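Local coordinates for protein beta-L-arabinobiosidase (Bacteroides thetaiotaomicron, PDB 5MQR) that probably hydrolyses beta-L-arabinosidic linkages in plant pectin during its breakdown by a gut bacterium, at residues 147-152 and 167-172; 415-420 and 461-466; 770-775 and 838-843. All coordinates share one frame; numbering follows the deposited sequence.

Interaction 1. Residues 147-152 and 167-172; sequences AIMHQR and GNYGVA. With EDO (1,2-ethanediol), chain H.
I148 and G170 pair in a beta hairpin, strands 148-157 and 163-170, within a four-stranded antiparallel sheet of the N-terminal beta propeller. They form an antiparallel hydrogen-bonded pair: I148 N donates to G170 O at 2.9 Å, and G170 N returns a bond to I148 O at 2.7 Å. Next comes the non-hydrogen-bonded pair M149 and Y169. M149 is a selenomethionine and runs alongside the tyrosine in the same direction. Its chain bends at chi3 (77°), which brings CE over one ring face, 3.7 Å from the centroid of the Y169 ring. SE meets the same ring obliquely, so the pair combines a CH-pi and a Met-aromatic contact. Y169 OH donates to the carbonyl O of P124. On the other face of the sheet I148 CG1 packs on A172 CB at 3.6 Å. Further along, H150 N bonds to N168 O, and N168 N donates to Q151 OE1 at 3.1 Å in a nearly straight bond. The H150 imidazole is held by E248 at ND1. Its other nitrogen, NE2, meets O1 of a 1,2-ethanediol molecule, probably from the crystallisation liquor, at 3.1 Å, near the ring plane.

Interaction 2. Residues 415-420 and 461-466; sequences ADDDFS and VERKIP
With chi1 at -176°, the R463 chain runs out opposite its amide nitrogen and then bends at chi2, which sets the guanidinium edge against D417. The aspartate carries CG beside its own N (chi1 -58°) and comes from the opposite direction. The two flat groups meet edge to edge, with planes 8° apart. The grip is side-on and double. R463 NE donates to D417 OD2 at 2.9 Å, almost straight, and R463 NH2 donates to D417 OD1 at 3.1 Å. Each oxygen uses its syn lone pair, and both lie in the guanidinium plane. This is a bidentate salt bridge. D417 OD2 also accepts from W431 NE1, so three side-chain N-H groups grip the carboxylate.

The contact joins two beta sheets. Strand 460-468 belongs to the mixed sheet that includes 431-435 and 564-570, while the weakly bonded strand 416-417 pairs with 600-610 of an antiparallel sheet. Segment 461-466 is part of the sialidase-like CBM region. R463 NH1 bonds to K464 O at 2.8 Å, within the guanidinium plane. A leucine in place of R463 would probably leave the D417 carboxylate with W431 but without its cationic mate, and K464 O without this side-chain donor. A415 packs over one face of the guanidinium, its CB 3.7 Å from R463 CZ. A415 CB also comes within 4.4 Å of I465 CG2.

Interaction 3. Residues 770-775 and 838-843; sequences FMLDMT and ILSGDE
M771, a selenomethionine, reaches from helix 768-788 to L839 in the last turn of helix 820-839. Its CB leaves the backbone toward the other helix, and CG stands anti to the backbone N (chi1 -179°). CB, CG and SE carry the chain across, and the touching atom is the methyl CE. Bends at chi2 (-85°) and chi3 bring CE round to the leucine. There CE sits 3.4 Å from L839 CD1, tighter than usual for two carbons. Its second partner is L839 CB, 3.9 Å from M771 CE. The two side chains cross at about a right angle.

One residue on, L772 uses the single branch CD2. L772 CD2 touches S840 OG at 3.5 Å. The same methyl approaches the backbone carbonyl, with L772 CD2 at 3.8 Å from L839 O. S840 OG is hydrogen-bonded to M836 O of helix 820-839. The contact is thus van der Waals packing at a helix end.

G841, with positive phi, closes that helix in a Schellman motif. D842 follows as the N-cap of helix 843-864, its OD1 bonded to M845 N. These helices lie in the MGH1-like glycoside hydrolase region, consistent with the helical barrel of six-hairpin glycosidases. M771 and L839 both also touch Y762 of helix 754-765, and T775 packs against M836 and against M845 of helix 843-864.

Overall arrangement
The three contacts follow one another along the chain and do not touch. Interaction 1 is strand pairing in the propeller, interaction 2 a salt bridge where two beta sheets meet near the middle of the chain, and interaction 3 apolar packing in the helical glycoside hydrolase region. Centres of interactions 1 and 2 are 45 Å apart, and those of 2 and 3 are 42 Å apart. Interactions 1 and 3 sit on opposite sides of the chain's centre, 82 Å between centres. Bound groups lie near the first two: the Q151 side chain is about 8 Å from a calcium ion, and that of D417 about 4 Å from a HEPES buffer molecule.

Interaction 1. Residues 147-152 and 167-172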
# COMPACT_ATOMS: atom_id res chain seq x y z
N ALA A 147 -19.53 11.46 46.37
CA ALA A 147 -18.60 12.17 45.50
C ALA A 147 -18.81 11.84 44.03
O ALA A 147 -19.49 10.87 43.70
CB ALA A 147 -17.16 11.83 45.88
N ILE A 148 -18.21 12.66 43.18
CA ILE A 148 -18.18 12.44 41.75
C ILE A 148 -16.77 12.00 41.39
O ILE A 148 -15.80 12.59 41.84
CB ILE A 148 -18.53 13.73 40.95
CG1 ILE A 148 -19.93 14.25 41.34
CG2 ILE A 148 -18.43 13.50 39.44
CD1 ILE A 148 -21.09 13.30 41.05
N MSE A 149 -16.68 10.96 40.56
CA MSE A 149 -15.40 10.44 40.07
C MSE A 149 -15.11 11.10 38.77
O MSE A 149 -16.01 11.42 37.99
CB MSE A 149 -15.36 8.90 39.94
CG MSE A 149 -15.55 8.26 41.31
SE MSE A 149 -14.74 6.48 41.46
CE MSE A 149 -12.85 7.07 41.64
N HIS A 150 -13.82 11.34 38.54
CA HIS A 150 -13.32 11.94 37.32
C HIS A 150 -11.81 11.70 37.24
O HIS A 150 -11.09 12.10 38.15
CB HIS A 150 -13.58 13.44 37.30
CG HIS A 150 -13.28 14.05 35.97
ND1 HIS A 150 -12.05 14.61 35.66
CD2 HIS A 150 -14.02 14.13 34.84
CE1 HIS A 150 -12.07 15.03 34.42
NE2 HIS A 150 -13.25 14.76 33.90
N GLN A 151 -11.38 11.04 36.18
CA GLN A 151 -9.98 10.67 35.91
C GLN A 151 -9.67 10.96 34.48
O GLN A 151 -10.48 10.62 33.62
CB GLN A 151 -9.78 9.14 35.89
CG GLN A 151 -9.92 8.43 37.15
CD GLN A 151 -11.33 8.05 37.49
OE1 GLN A 151 -11.88 8.60 38.41
NE2 GLN A 151 -11.90 7.10 36.77
N ARG A 152 -8.47 11.46 34.20
CA ARG A 152 -7.96 11.51 32.81
C ARG A 152 -6.91 10.45 32.54
O ARG A 152 -6.42 10.35 31.41
CB ARG A 152 -7.37 12.89 32.52
CG ARG A 152 -8.31 14.05 32.74
CD ARG A 152 -9.43 14.03 31.71
NE ARG A 152 -9.94 15.37 31.49
CZ ARG A 152 -11.14 15.68 30.99
NH1 ARG A 152 -12.00 14.72 30.59
NH2 ARG A 152 -11.48 16.97 30.87
N GLY A 167 -7.99 6.30 40.18
CA GLY A 167 -9.06 7.21 39.91
C GLY A 167 -9.11 8.30 40.95
O GLY A 167 -8.33 8.27 41.91
N ASN A 168 -10.01 9.25 40.76
CA ASN A 168 -10.04 10.43 41.60
C ASN A 168 -11.47 10.79 42.00
O ASN A 168 -12.40 10.63 41.21
CB ASN A 168 -9.38 11.56 40.82
CG ASN A 168 -9.50 12.89 41.52
OD1 ASN A 168 -8.64 13.24 42.32
ND2 ASN A 168 -10.55 13.65 41.20
N TYR A 169 -11.63 11.29 43.22
CA TYR A 169 -12.92 11.75 43.75
C TYR A 169 -12.97 13.28 43.90
O TYR A 169 -12.15 13.85 44.61
CB TYR A 169 -13.16 11.12 45.10
CG TYR A 169 -13.30 9.62 45.10
CD1 TYR A 169 -14.48 9.03 44.67
CD2 TYR A 169 -12.28 8.79 45.57
CE1 TYR A 169 -14.65 7.65 44.69
CE2 TYR A 169 -12.43 7.41 45.58
CZ TYR A 169 -13.62 6.85 45.15
OH TYR A 169 -13.81 5.50 45.17
N GLY A 170 -13.92 13.91 43.21
CA GLY A 170 -14.24 15.34 43.34
C GLY A 170 -15.61 15.53 43.99
O GLY A 170 -16.28 14.56 44.32
N VAL A 171 -16.03 16.79 44.17
CA VAL A 171 -17.31 17.10 44.83
C VAL A 171 -18.18 17.99 43.95
O VAL A 171 -17.74 19.06 43.55
CB VAL A 171 -17.12 17.81 46.19
CG1 VAL A 171 -18.47 18.06 46.87
CG2 VAL A 171 -16.21 16.99 47.10
N ALA A 172 -19.39 17.53 43.66
CA ALA A 172 -20.43 18.36 43.04
C ALA A 172 -21.53 18.55 44.07
O ALA A 172 -22.17 17.58 44.51
CB ALA A 172 -20.98 17.69 41.80
C1 EDO H . -14.69 17.28 32.00
O1 EDO H . -14.97 15.91 31.64
C2 EDO H . -14.78 18.23 30.80
O2 EDO H . -13.88 19.33 30.86

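Interaction 2. Residues 415-420 and 461-466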
# COMPACT_ATOMS: atom_id res chain seq x y z
N ALA A 415 -12.29 -8.93 -3.54
CA ALA A 415 -12.78 -9.90 -2.60
C ALA A 415 -12.85 -11.27 -3.26
O ALA A 415 -13.27 -11.42 -4.41
CB ALA A 415 -14.16 -9.50 -2.10
N ASP A 416 -12.45 -12.27 -2.50
CA ASP A 416 -12.72 -13.65 -2.83
C ASP A 416 -12.63 -14.41 -1.51
O ASP A 416 -11.61 -15.01 -1.20
CB ASP A 416 -11.73 -14.16 -3.90
CG ASP A 416 -12.08 -15.55 -4.38
OD1 ASP A 416 -13.19 -16.05 -4.11
OD2 ASP A 416 -11.21 -16.14 -5.04
N ASP A 417 -13.72 -14.36 -0.74
CA ASP A 417 -13.70 -14.61 0.68
C ASP A 417 -14.49 -15.86 0.97
O ASP A 417 -15.64 -15.99 0.56
CB ASP A 417 -14.32 -13.44 1.44
CG ASP A 417 -13.62 -12.09 1.16
OD1 ASP A 417 -12.54 -12.02 0.53
OD2 ASP A 417 -14.19 -11.08 1.60
N ASP A 418 -13.84 -16.79 1.66
CA ASP A 418 -14.44 -18.00 2.16
C ASP A 418 -14.35 -17.91 3.69
O ASP A 418 -13.27 -18.05 4.25
CB ASP A 418 -13.67 -19.19 1.58
CG ASP A 418 -14.18 -20.55 2.06
OD1 ASP A 418 -15.12 -20.59 2.88
OD2 ASP A 418 -13.60 -21.58 1.61
N PHE A 419 -15.49 -17.66 4.33
CA PHE A 419 -15.51 -17.41 5.78
C PHE A 419 -15.22 -18.65 6.64
O PHE A 419 -14.85 -18.50 7.79
CB PHE A 419 -16.83 -16.77 6.21
CG PHE A 419 -17.12 -15.46 5.53
CD1 PHE A 419 -16.25 -14.39 5.67
CD2 PHE A 419 -18.25 -15.31 4.73
CE1 PHE A 419 -16.50 -13.19 5.02
CE2 PHE A 419 -18.50 -14.12 4.08
CZ PHE A 419 -17.62 -13.05 4.23
N SER A 420 -15.36 -19.84 6.06
CA SER A 420 -15.03 -21.11 6.74
C SER A 420 -13.54 -21.20 7.04
O SER A 420 -13.13 -21.92 7.93
CB SER A 420 -15.48 -22.33 5.91
OG SER A 420 -14.70 -22.48 4.74
N VAL A 461 -21.63 -4.78 8.20
CA VAL A 461 -20.33 -5.16 7.65
C VAL A 461 -20.10 -4.40 6.33
O VAL A 461 -21.06 -4.16 5.60
CB VAL A 461 -20.17 -6.69 7.51
CG1 VAL A 461 -20.38 -7.39 8.85
CG2 VAL A 461 -21.13 -7.29 6.52
N GLU A 462 -18.85 -3.98 6.07
CA GLU A 462 -18.46 -3.30 4.84
C GLU A 462 -17.24 -4.04 4.28
O GLU A 462 -16.26 -4.27 5.00
CB GLU A 462 -18.02 -1.83 5.02
CG GLU A 462 -18.86 -0.93 5.90
CD GLU A 462 -18.73 0.59 5.60
OE1 GLU A 462 -17.82 1.03 4.89
OE2 GLU A 462 -19.62 1.37 6.06
N ARG A 463 -17.28 -4.38 2.99
CA ARG A 463 -16.10 -4.92 2.29
C ARG A 463 -15.53 -3.83 1.39
O ARG A 463 -16.13 -3.47 0.37
CB ARG A 463 -16.47 -6.17 1.48
CG ARG A 463 -15.31 -6.87 0.80
CD ARG A 463 -14.27 -7.33 1.79
NE ARG A 463 -13.34 -8.36 1.30
CZ ARG A 463 -12.17 -8.13 0.70
NH1 ARG A 463 -11.74 -6.90 0.43
NH2 ARG A 463 -11.40 -9.15 0.36
N LYS A 464 -14.39 -3.29 1.79
CA LYS A 464 -13.67 -2.36 0.93
C LYS A 464 -12.93 -3.12 -0.19
O LYS A 464 -12.31 -4.14 0.05
CB LYS A 464 -12.71 -1.52 1.76
CG LYS A 464 -12.32 -0.24 1.07
CD LYS A 464 -11.84 0.82 2.06
CE LYS A 464 -11.71 2.13 1.33
NZ LYS A 464 -11.12 3.15 2.20
N ILE A 465 -13.05 -2.63 -1.42
CA ILE A 465 -12.43 -3.25 -2.60
C ILE A 465 -11.73 -2.17 -3.41
O ILE A 465 -11.96 -0.98 -3.17
CB ILE A 465 -13.47 -3.96 -3.47
CG1 ILE A 465 -14.57 -2.99 -3.88
CG2 ILE A 465 -14.04 -5.15 -2.73
CD1 ILE A 465 -15.37 -3.46 -5.06
N PRO A 466 -10.87 -2.56 -4.38
CA PRO A 466 -10.28 -1.56 -5.27
C PRO A 466 -11.36 -0.76 -6.00
O PRO A 466 -12.30 -1.35 -6.53
CB PRO A 466 -9.44 -2.38 -6.27
CG PRO A 466 -9.23 -3.69 -5.61
CD PRO A 466 -10.45 -3.93 -4.75

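Interaction 3. Residues 770-775 and 838-843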
# COMPACT_ATOMS: atom_id res chain seq x y z
N PHE A 770 3.35 -21.03 -27.66
CA PHE A 770 3.97 -20.10 -28.60
C PHE A 770 5.47 -20.44 -28.81
O PHE A 770 5.93 -20.53 -29.97
CB PHE A 770 3.82 -18.64 -28.13
CG PHE A 770 4.48 -17.66 -29.05
CD1 PHE A 770 5.84 -17.37 -28.93
CD2 PHE A 770 3.76 -17.08 -30.09
CE1 PHE A 770 6.46 -16.50 -29.81
CE2 PHE A 770 4.37 -16.19 -30.96
CZ PHE A 770 5.73 -15.91 -30.82
N MSE A 771 6.21 -20.59 -27.71
CA MSE A 771 7.63 -20.92 -27.71
C MSE A 771 7.86 -22.26 -28.38
O MSE A 771 8.68 -22.32 -29.28
CB MSE A 771 8.18 -20.87 -26.28
CG MSE A 771 9.68 -21.17 -26.11
SE MSE A 771 9.93 -23.13 -25.98
CE MSE A 771 9.08 -23.42 -24.22
N LEU A 772 7.15 -23.31 -28.00
CA LEU A 772 7.34 -24.65 -28.59
C LEU A 772 7.12 -24.64 -30.11
O LEU A 772 7.90 -25.25 -30.87
CB LEU A 772 6.44 -25.71 -27.94
CG LEU A 772 6.70 -26.05 -26.45
CD1 LEU A 772 5.63 -26.96 -25.85
CD2 LEU A 772 8.07 -26.70 -26.27
N ASP A 773 6.08 -23.91 -30.53
CA ASP A 773 5.76 -23.76 -31.96
C ASP A 773 6.80 -22.98 -32.79
O ASP A 773 6.86 -23.14 -33.99
CB ASP A 773 4.36 -23.15 -32.12
CG ASP A 773 3.97 -22.91 -33.57
OD1 ASP A 773 3.58 -23.88 -34.27
OD2 ASP A 773 4.08 -21.75 -34.00
N MSE A 774 7.61 -22.13 -32.14
CA MSE A 774 8.67 -21.34 -32.80
C MSE A 774 10.03 -22.03 -32.88
O MSE A 774 10.94 -21.53 -33.54
CB MSE A 774 8.86 -19.99 -32.05
CG MSE A 774 7.95 -18.89 -32.59
SE MSE A 774 8.32 -18.45 -34.47
CE MSE A 774 10.18 -17.82 -34.26
N THR A 775 10.16 -23.18 -32.22
CA THR A 775 11.43 -23.91 -32.08
C THR A 775 12.08 -24.27 -33.44
O THR A 775 13.25 -23.96 -33.65
CB THR A 775 11.22 -25.12 -31.11
OG1 THR A 775 11.29 -24.63 -29.75
CG2 THR A 775 12.19 -26.20 -31.28
N ILE A 838 14.98 -29.12 -23.92
CA ILE A 838 14.53 -29.73 -22.66
C ILE A 838 13.04 -29.48 -22.44
O ILE A 838 12.32 -30.40 -22.06
CB ILE A 838 15.32 -29.21 -21.45
CG1 ILE A 838 16.80 -29.61 -21.57
CG2 ILE A 838 14.73 -29.76 -20.14
CD1 ILE A 838 17.73 -28.71 -20.76
N LEU A 839 12.56 -28.25 -22.69
CA LEU A 839 11.14 -27.92 -22.54
C LEU A 839 10.27 -28.63 -23.60
O LEU A 839 9.12 -28.93 -23.34
CB LEU A 839 10.93 -26.39 -22.60
CG LEU A 839 11.64 -25.54 -21.52
CD1 LEU A 839 11.43 -24.06 -21.80
CD2 LEU A 839 11.20 -25.86 -20.09
N SER A 840 10.83 -28.90 -24.78
CA SER A 840 10.17 -29.68 -25.84
C SER A 840 10.08 -31.17 -25.50
O SER A 840 9.41 -31.89 -26.23
CB SER A 840 10.94 -29.55 -27.18
OG SER A 840 10.82 -28.27 -27.78
N GLY A 841 10.77 -31.64 -24.45
CA GLY A 841 11.03 -33.07 -24.25
C GLY A 841 12.00 -33.67 -25.29
O GLY A 841 12.01 -34.88 -25.48
N ASP A 842 12.79 -32.84 -25.97
CA ASP A 842 13.72 -33.31 -27.01
C ASP A 842 15.17 -33.26 -26.45
O ASP A 842 15.87 -32.24 -26.51
CB ASP A 842 13.55 -32.50 -28.31
CG ASP A 842 14.37 -33.05 -29.47
OD1 ASP A 842 15.19 -33.97 -29.24
OD2 ASP A 842 14.21 -32.56 -30.61
N GLU A 843 15.59 -34.40 -25.89
CA GLU A 843 16.86 -34.52 -25.20
C GLU A 843 18.04 -34.51 -26.19
O GLU A 843 19.11 -33.98 -25.88
CB GLU A 843 16.85 -35.76 -24.29
CG GLU A 843 15.88 -35.61 -23.12
CD GLU A 843 15.86 -36.77 -22.14
OE1 GLU A 843 16.42 -37.84 -22.42
OE2 GLU A 843 15.23 -36.62 -21.07